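PDB 6YXQ: activating signal cointegrator 1 complex subunit 2 from Homo sapiens, which binds polyubiquitin chains and recruits ASCC3 and ALKBH3 to sites of DNA damage as a component of the ASCC complex, and also takes part in rescuing stalled ribosomes. Local coordinates for residues 309-312 with 313-317; 252-255 with 256-260; 76-79 with 80-84. All blocks are in the same frame, centred on the assembly; numbering follows the deposited sequence.

Contact 1: 309-312 with 313-317; sequences LGDL and WQRLS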
loop_
_atom_site.group_PDB
_atom_site.type_symbol
_atom_site.label_atom_id
_atom_site.label_comp_id
_atom_site.label_asym_id
_atom_site.label_seq_id
_atom_site.Cartn_x
_atom_site.Cartn_y
_atom_site.Cartn_z
ATOM N N LEU B 309 16.206 -17.867 14.955
ATOM C CA LEU B 309 17.470 -17.722 14.240
ATOM C C LEU B 309 17.376 -18.234 12.808
ATOM O O LEU B 309 18.019 -17.676 11.913
ATOM C CB LEU B 309 18.581 -18.442 14.995
ATOM C CG LEU B 309 19.352 -17.601 16.018
ATOM C CD1 LEU B 309 19.949 -16.378 15.358
ATOM C CD2 LEU B 309 18.484 -17.201 17.199
ATOM N N GLY B 310 16.571 -19.269 12.563
ATOM C CA GLY B 310 16.350 -19.710 11.193
ATOM C C GLY B 310 15.597 -18.686 10.363
ATOM O O GLY B 310 15.906 -18.476 9.183
ATOM N N ASP B 311 14.603 -18.028 10.965
ATOM C CA ASP B 311 13.921 -16.934 10.280
ATOM C C ASP B 311 14.884 -15.791 9.972
ATOM O O ASP B 311 14.870 -15.227 8.869
ATOM C CB ASP B 311 12.758 -16.433 11.133
ATOM C CG ASP B 311 12.192 -15.121 10.629
ATOM O OD1 ASP B 311 11.750 -15.069 9.461
ATOM O OD2 ASP B 311 12.193 -14.142 11.400
ATOM N N LEU B 312 15.721 -15.427 10.942
ATOM C CA LEU B 312 16.711 -14.382 10.712
ATOM C C LEU B 312 17.675 -14.776 9.601
ATOM O O LEU B 312 18.112 -13.928 8.816
ATOM C CB LEU B 312 17.471 -14.098 12.005
ATOM C CG LEU B 312 16.977 -12.965 12.900
ATOM C CD1 LEU B 312 15.489 -13.079 13.179
ATOM C CD2 LEU B 312 17.771 -12.950 14.189
ATOM N N TRP B 313 18.021 -16.061 9.521
ATOM C CA TRP B 313 18.890 -16.529 8.449
ATOM C C TRP B 313 18.217 -16.375 7.093
ATOM O O TRP B 313 18.843 -15.933 6.118
ATOM C CB TRP B 313 19.275 -17.985 8.691
ATOM C CG TRP B 313 20.159 -18.513 7.635
ATOM C CD1 TRP B 313 19.792 -19.260 6.559
ATOM C CD2 TRP B 313 21.569 -18.324 7.536
ATOM N NE1 TRP B 313 20.894 -19.558 5.793
ATOM C CE2 TRP B 313 21.999 -18.994 6.374
ATOM C CE3 TRP B 313 22.516 -17.660 8.322
ATOM C CZ2 TRP B 313 23.334 -19.018 5.977
ATOM C CZ3 TRP B 313 23.840 -17.684 7.926
ATOM C CH2 TRP B 313 24.237 -18.358 6.766
ATOM N N GLN B 314 16.945 -16.769 7.007
ATOM C CA GLN B 314 16.191 -16.582 5.770
ATOM C C GLN B 314 16.190 -15.120 5.350
ATOM O O GLN B 314 16.444 -14.791 4.184
ATOM C CB GLN B 314 14.757 -17.086 5.939
ATOM C CG GLN B 314 14.650 -18.585 6.113
ATOM C CD GLN B 314 14.985 -19.334 4.846
ATOM O OE1 GLN B 314 14.503 -18.994 3.761
ATOM N NE2 GLN B 314 15.824 -20.355 4.973
ATOM N N ARG B 315 15.918 -14.225 6.305
ATOM C CA ARG B 315 15.868 -12.797 6.004
ATOM C C ARG B 315 17.230 -12.262 5.583
ATOM O O ARG B 315 17.319 -11.445 4.661
ATOM C CB ARG B 315 15.342 -12.027 7.215
ATOM C CG ARG B 315 13.948 -12.453 7.621
ATOM C CD ARG B 315 13.364 -11.609 8.744
ATOM N NE ARG B 315 12.036 -12.097 9.102
ATOM C CZ ARG B 315 10.932 -11.785 8.434
ATOM N NH1 ARG B 315 11.004 -10.969 7.388
ATOM N NH2 ARG B 315 9.761 -12.284 8.810
ATOM N N LEU B 316 18.302 -12.705 6.243
ATOM C CA LEU B 316 19.640 -12.244 5.885
ATOM C C LEU B 316 20.014 -12.675 4.473
ATOM O O LEU B 316 20.557 -11.879 3.697
ATOM C CB LEU B 316 20.662 -12.768 6.893
ATOM C CG LEU B 316 22.099 -12.290 6.685
ATOM C CD1 LEU B 316 22.151 -10.767 6.699
ATOM C CD2 LEU B 316 23.045 -12.888 7.725
ATOM N N SER B 317 19.738 -13.934 4.121
ATOM C CA SER B 317 20.041 -14.393 2.767
ATOM C C SER B 317 19.197 -13.655 1.734
ATOM O O SER B 317 19.699 -13.271 0.666
ATOM C CB SER B 317 19.832 -15.900 2.672
ATOM O OG SER B 317 20.341 -16.538 3.828
#
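Asp311 CG stands anti to its backbone N (chi1 168°), while Arg315 CG, one helical turn on, lies beside its own N (chi1 -60°) and the chain then runs extended to NE, which places NE beside the Asp311 carboxylate. Both carboxylate oxygens take part in the resulting i to i+4 salt bridge, with Arg315 NE 3.0 Å from Asp311 OD1. The hydrogen bond goes from Arg315 NE to Asp311 OD2 (3.1 Å); the oxygen is met on its syn side and lies close to the guanidinium plane, whereas the donor is somewhat out of the carboxylate plane. Carboxylate and guanidinium planes stand 83° apart, and NE alone of the guanidinium nitrogens is hydrogen-bonded to the aspartate. The far end of Arg315 is held by Phe106 O through NH1. At the backbone, Arg315 N donates to Asp311 O (2.9 Å). Further on, Ser317 OG and Ser317 N reach Trp313 O from opposite faces of its plane. Gln314 OE1 accepts a hydrogen bond from Phe183 N of the ASCC3 chain. This turn of helix 306-340 therefore lies at the ASCC3 interface, while Leu312 packs against both helix 243-266 and helix 279-300 and Trp313 rests on the latter.

Contact 2: 252-255 with 256-260; sequences YLCD and TCTTL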
loop_
_atom_site.group_PDB
_atom_site.type_symbol
_atom_site.label_atom_id
_atom_site.label_comp_id
_atom_site.label_asym_id
_atom_site.label_seq_id
_atom_site.Cartn_x
_atom_site.Cartn_y
_atom_site.Cartn_z
ATOM N N TYR B 252 14.939 -4.668 9.906
ATOM C CA TYR B 252 15.131 -3.372 9.269
ATOM C C TYR B 252 15.910 -3.510 7.967
ATOM O O TYR B 252 15.537 -2.931 6.940
ATOM C CB TYR B 252 15.856 -2.449 10.247
ATOM C CG TYR B 252 15.906 -0.987 9.871
ATOM C CD1 TYR B 252 14.850 -0.370 9.212
ATOM C CD2 TYR B 252 17.007 -0.220 10.200
ATOM C CE1 TYR B 252 14.904 0.974 8.880
ATOM C CE2 TYR B 252 17.067 1.116 9.875
ATOM C CZ TYR B 252 16.017 1.707 9.217
ATOM O OH TYR B 252 16.099 3.040 8.903
ATOM N N LEU B 253 16.998 -4.283 7.993
ATOM C CA LEU B 253 17.808 -4.462 6.794
ATOM C C LEU B 253 17.013 -5.143 5.688
ATOM O O LEU B 253 17.074 -4.726 4.524
ATOM C CB LEU B 253 19.063 -5.267 7.131
ATOM C CG LEU B 253 19.939 -5.675 5.945
ATOM C CD1 LEU B 253 20.601 -4.469 5.281
ATOM C CD2 LEU B 253 20.980 -6.677 6.403
ATOM N N CYS B 254 16.261 -6.195 6.034
ATOM C CA CYS B 254 15.445 -6.915 5.059
ATOM C C CYS B 254 14.382 -6.008 4.448
ATOM O O CYS B 254 14.191 -5.998 3.223
ATOM C CB CYS B 254 14.792 -8.127 5.724
ATOM S SG CYS B 254 13.712 -9.067 4.627
ATOM N N ASP B 255 13.666 -5.254 5.291
ATOM C CA ASP B 255 12.675 -4.319 4.769
ATOM C C ASP B 255 13.324 -3.310 3.838
ATOM O O ASP B 255 12.791 -3.018 2.760
ATOM C CB ASP B 255 11.954 -3.598 5.910
ATOM C CG ASP B 255 10.967 -2.531 5.411
ATOM O OD1 ASP B 255 9.765 -2.844 5.297
ATOM O OD2 ASP B 255 11.378 -1.385 5.159
ATOM N N THR B 256 14.493 -2.791 4.230
ATOM C CA THR B 256 15.157 -1.746 3.460
ATOM C C THR B 256 15.592 -2.258 2.092
ATOM O O THR B 256 15.354 -1.605 1.064
ATOM C CB THR B 256 16.357 -1.219 4.246
ATOM O OG1 THR B 256 15.936 -0.822 5.557
ATOM C CG2 THR B 256 16.982 -0.040 3.533
ATOM N N CYS B 257 16.237 -3.431 2.062
ATOM C CA CYS B 257 16.699 -3.996 0.796
ATOM C C CYS B 257 15.538 -4.386 -0.101
ATOM O O CYS B 257 15.578 -4.132 -1.311
ATOM C CB CYS B 257 17.598 -5.209 1.027
ATOM S SG CYS B 257 19.070 -4.919 2.017
ATOM N N THR B 258 14.501 -5.008 0.463
ATOM C CA THR B 258 13.345 -5.371 -0.343
ATOM C C THR B 258 12.674 -4.138 -0.933
ATOM O O THR B 258 12.314 -4.130 -2.117
ATOM C CB THR B 258 12.363 -6.176 0.502
ATOM O OG1 THR B 258 13.042 -7.293 1.081
ATOM C CG2 THR B 258 11.217 -6.678 -0.337
ATOM N N THR B 259 12.518 -3.074 -0.136
ATOM C CA THR B 259 11.859 -1.868 -0.631
ATOM C C THR B 259 12.675 -1.201 -1.731
ATOM O O THR B 259 12.135 -0.843 -2.786
ATOM C CB THR B 259 11.617 -0.893 0.517
ATOM O OG1 THR B 259 10.951 -1.574 1.584
ATOM C CG2 THR B 259 10.757 0.262 0.045
ATOM N N LEU B 260 13.979 -1.015 -1.502
ATOM C CA LEU B 260 14.829 -0.428 -2.532
ATOM C C LEU B 260 14.812 -1.264 -3.809
ATOM O O LEU B 260 14.678 -0.724 -4.919
ATOM C CB LEU B 260 16.253 -0.284 -2.002
ATOM C CG LEU B 260 16.446 0.826 -0.976
ATOM C CD1 LEU B 260 17.915 0.965 -0.603
ATOM C CD2 LEU B 260 15.905 2.118 -1.541
HETATM O O HOH W 1 8.328 -1.267 3.119
#
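Three threonines, Thr256, Thr258 and Thr259, each turn their hydroxyl back onto the carbonyl four residues earlier, so that Tyr252 O, Cys254 O and Asp255 O each accept both a backbone N-H and a side-chain O-H. Thr256 OG1 lies 2.6 Å from Tyr252 O, and Thr258 OG1 lies 2.8 Å from Cys254 O. In every case the two donors come from opposite faces of the carbonyl plane, and Thr256 OG1 stands well above that of Tyr252. What allows this is a shared first torsion, OG1 beside the backbone N and anti to the carbonyl carbon (chi1 -52° to -54°), the usual way for threonine to satisfy its hydroxyl inside a helix. Thr258 OG1 is also hydrogen-bonded to His318.

Water-mediated and intersubunit hydrogen bonds gather at Asp255. One water donates to Asp255 OD1 (3.0 Å) and to Thr259 OG1 (3.1 Å), bridging the two side chains, while OD2 accepts from Leu10 N of the ASCC3 chain. A leucine in place of Asp255 would probably leave that ASCC3 backbone N-H without its acceptor and the bridging water without one of its two anchors.

Van der Waals and ring-face contacts are fewer. Thr256 OG1 sits over one face of the Tyr252 ring, near its rim and 3.8 Å from CD1. Leu253 CD1 touches Cys257 SG at 3.6 Å.

Within this N-terminal, largely helical part of the protein, which binds ASCC3, helix 243-266 lies among several neighbours: Leu253 packs on helices 193-216 and 279-300, Cys254 and Cys257 pack on helix 306-340, and Asp255 sits at the ASCC3 interface beside the loop residues Arg104 and Phe106.

Contact 3: 76-79 with 80-84; sequences LPHD and KFWCQ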
loop_
_atom_site.group_PDB
_atom_site.type_symbol
_atom_site.label_atom_id
_atom_site.label_comp_id
_atom_site.label_asym_id
_atom_site.label_seq_id
_atom_site.Cartn_x
_atom_site.Cartn_y
_atom_site.Cartn_z
ATOM N N LEU B 76 -16.998 8.275 -6.939
ATOM C CA LEU B 76 -17.087 9.693 -7.303
ATOM C C LEU B 76 -16.729 9.974 -8.763
ATOM O O LEU B 76 -16.045 9.170 -9.410
ATOM C CB LEU B 76 -16.184 10.525 -6.389
ATOM C CG LEU B 76 -16.698 10.768 -4.972
ATOM C CD1 LEU B 76 -15.638 11.456 -4.141
ATOM C CD2 LEU B 76 -17.973 11.578 -4.990
ATOM N N PRO B 77 -17.184 11.093 -9.319
ATOM C CA PRO B 77 -16.816 11.450 -10.693
ATOM C C PRO B 77 -15.438 12.095 -10.747
ATOM O O PRO B 77 -14.834 12.432 -9.728
ATOM C CB PRO B 77 -17.906 12.444 -11.120
ATOM C CG PRO B 77 -18.933 12.421 -10.029
ATOM C CD PRO B 77 -18.242 11.966 -8.791
ATOM N N HIS B 78 -14.949 12.266 -11.976
ATOM C CA HIS B 78 -13.597 12.781 -12.160
ATOM C C HIS B 78 -13.433 14.147 -11.506
ATOM O O HIS B 78 -12.444 14.388 -10.803
ATOM C CB HIS B 78 -13.258 12.848 -13.648
ATOM C CG HIS B 78 -11.861 13.311 -13.931
ATOM N ND1 HIS B 78 -11.517 14.644 -14.005
ATOM C CD2 HIS B 78 -10.721 12.616 -14.162
ATOM C CE1 HIS B 78 -10.226 14.750 -14.268
ATOM N NE2 HIS B 78 -9.720 13.534 -14.368
ATOM N N ASP B 79 -14.401 15.043 -11.698
ATOM C CA ASP B 79 -14.259 16.394 -11.167
ATOM C C ASP B 79 -14.303 16.392 -9.643
ATOM O O ASP B 79 -13.459 17.013 -8.987
ATOM C CB ASP B 79 -15.340 17.313 -11.745
ATOM C CG ASP B 79 -16.719 16.682 -11.732
ATOM O OD1 ASP B 79 -16.881 15.581 -12.299
ATOM O OD2 ASP B 79 -17.644 17.293 -11.155
ATOM N N LYS B 80 -15.266 15.677 -9.060
ATOM C CA LYS B 80 -15.432 15.709 -7.611
ATOM C C LYS B 80 -14.405 14.847 -6.885
ATOM O O LYS B 80 -14.009 15.184 -5.761
ATOM C CB LYS B 80 -16.861 15.296 -7.239
ATOM C CG LYS B 80 -17.928 16.059 -8.033
ATOM C CD LYS B 80 -19.332 15.478 -7.864
ATOM C CE LYS B 80 -20.115 15.458 -9.187
ATOM N NZ LYS B 80 -20.436 16.786 -9.780
ATOM N N PHE B 81 -13.949 13.755 -7.507
ATOM C CA PHE B 81 -12.886 12.951 -6.909
ATOM C C PHE B 81 -11.601 13.754 -6.789
ATOM O O PHE B 81 -10.921 13.716 -5.756
ATOM C CB PHE B 81 -12.638 11.686 -7.735
ATOM C CG PHE B 81 -11.298 11.040 -7.479
ATOM C CD1 PHE B 81 -11.109 10.215 -6.381
ATOM C CD2 PHE B 81 -10.231 11.249 -8.341
ATOM C CE1 PHE B 81 -9.879 9.614 -6.143
ATOM C CE2 PHE B 81 -8.999 10.655 -8.105
ATOM C CZ PHE B 81 -8.825 9.833 -7.006
ATOM N N TRP B 82 -11.247 14.480 -7.848
ATOM C CA TRP B 82 -10.022 15.269 -7.818
ATOM C C TRP B 82 -10.139 16.429 -6.837
ATOM O O TRP B 82 -9.174 16.746 -6.129
ATOM C CB TRP B 82 -9.687 15.760 -9.225
ATOM C CG TRP B 82 -8.842 14.788 -9.987
ATOM C CD1 TRP B 82 -9.230 14.008 -11.039
ATOM C CD2 TRP B 82 -7.464 14.485 -9.748
ATOM N NE1 TRP B 82 -8.175 13.242 -11.472
ATOM C CE2 TRP B 82 -7.079 13.516 -10.696
ATOM C CE3 TRP B 82 -6.514 14.944 -8.828
ATOM C CZ2 TRP B 82 -5.786 12.995 -10.749
ATOM C CZ3 TRP B 82 -5.230 14.426 -8.880
ATOM C CH2 TRP B 82 -4.879 13.463 -9.833
ATOM N N CYS B 83 -11.311 17.067 -6.772
ATOM C CA CYS B 83 -11.549 18.071 -5.738
ATOM C C CYS B 83 -11.290 17.491 -4.357
ATOM O O CYS B 83 -10.582 18.091 -3.535
ATOM C CB CYS B 83 -12.982 18.597 -5.825
ATOM S SG CYS B 83 -13.302 19.713 -7.189
ATOM N N GLN B 84 -11.862 16.316 -4.086
ATOM C CA GLN B 84 -11.697 15.698 -2.778
ATOM C C GLN B 84 -10.225 15.436 -2.480
ATOM O O GLN B 84 -9.724 15.816 -1.416
ATOM C CB GLN B 84 -12.514 14.407 -2.706
ATOM C CG GLN B 84 -12.701 13.861 -1.298
ATOM C CD GLN B 84 -13.671 14.682 -0.471
ATOM O OE1 GLN B 84 -14.453 15.465 -1.005
ATOM N NE2 GLN B 84 -13.623 14.502 0.843
#
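His78 and Trp82, one turn apart, bring their rings together obliquely, the imidazole centroid 4.4 Å from that of the five-membered ring of Trp82 and the planes at 55°. Trp82 CD1 lies over one face of the imidazole, near its rim, 3.4 Å from His78 NE2. His78 has CG anti to its backbone N (chi1 -177°), which brings the imidazole alongside the indole. Asp79 takes a less common conformation, its CG set between the backbone N and the carbonyl carbon (chi1 45°), and its carboxylate runs alongside Lys80. The lysine bends at its last two torsions, bringing NZ to the syn lone pair of Asp79 OD2 in a salt bridge of 3.2 Å. Lys80 CE also lies against Pro77 CG (3.4 Å). Pro77 occupies the N-cap position of helix 78-87, where the chain turns out of helix 53-75 through Leu76; its carbonyl accepts the first-turn hydrogen bond from Phe81 N (2.7 Å). Leu76 CB packs on Phe81 CB at 4.0 Å across this turn. The Phe81 ring also makes a cation-pi contact with Arg133, whose NH2 donates to Leu76 O. The Trp82 indole also packs on Phe150, Ile153 and Leu154 of helix 147-156.

Overall arrangement
Contacts 1 and 2 belong together: their centres lie 13 Å apart on helices 306-340 and 243-266, and they touch through Arg315 CB with Cys254 CB and Leu316 CD1 with Leu253 CD2. Both are buried and both meet ASCC3, yet contact 2 is nearer the chain's centre and depends on threonine hydroxyls adding a second hydrogen bond to helix carbonyls, whereas contact 1 adds an ion pair between helix turns. Contact 3 is remote, its centre about 46 Å from that of contact 1 on the opposite side of the chain's centre. Only partly buried and untouched by ASCC3, it combines aromatic packing inside with a Lys-Asp pair at a more exposed helix start.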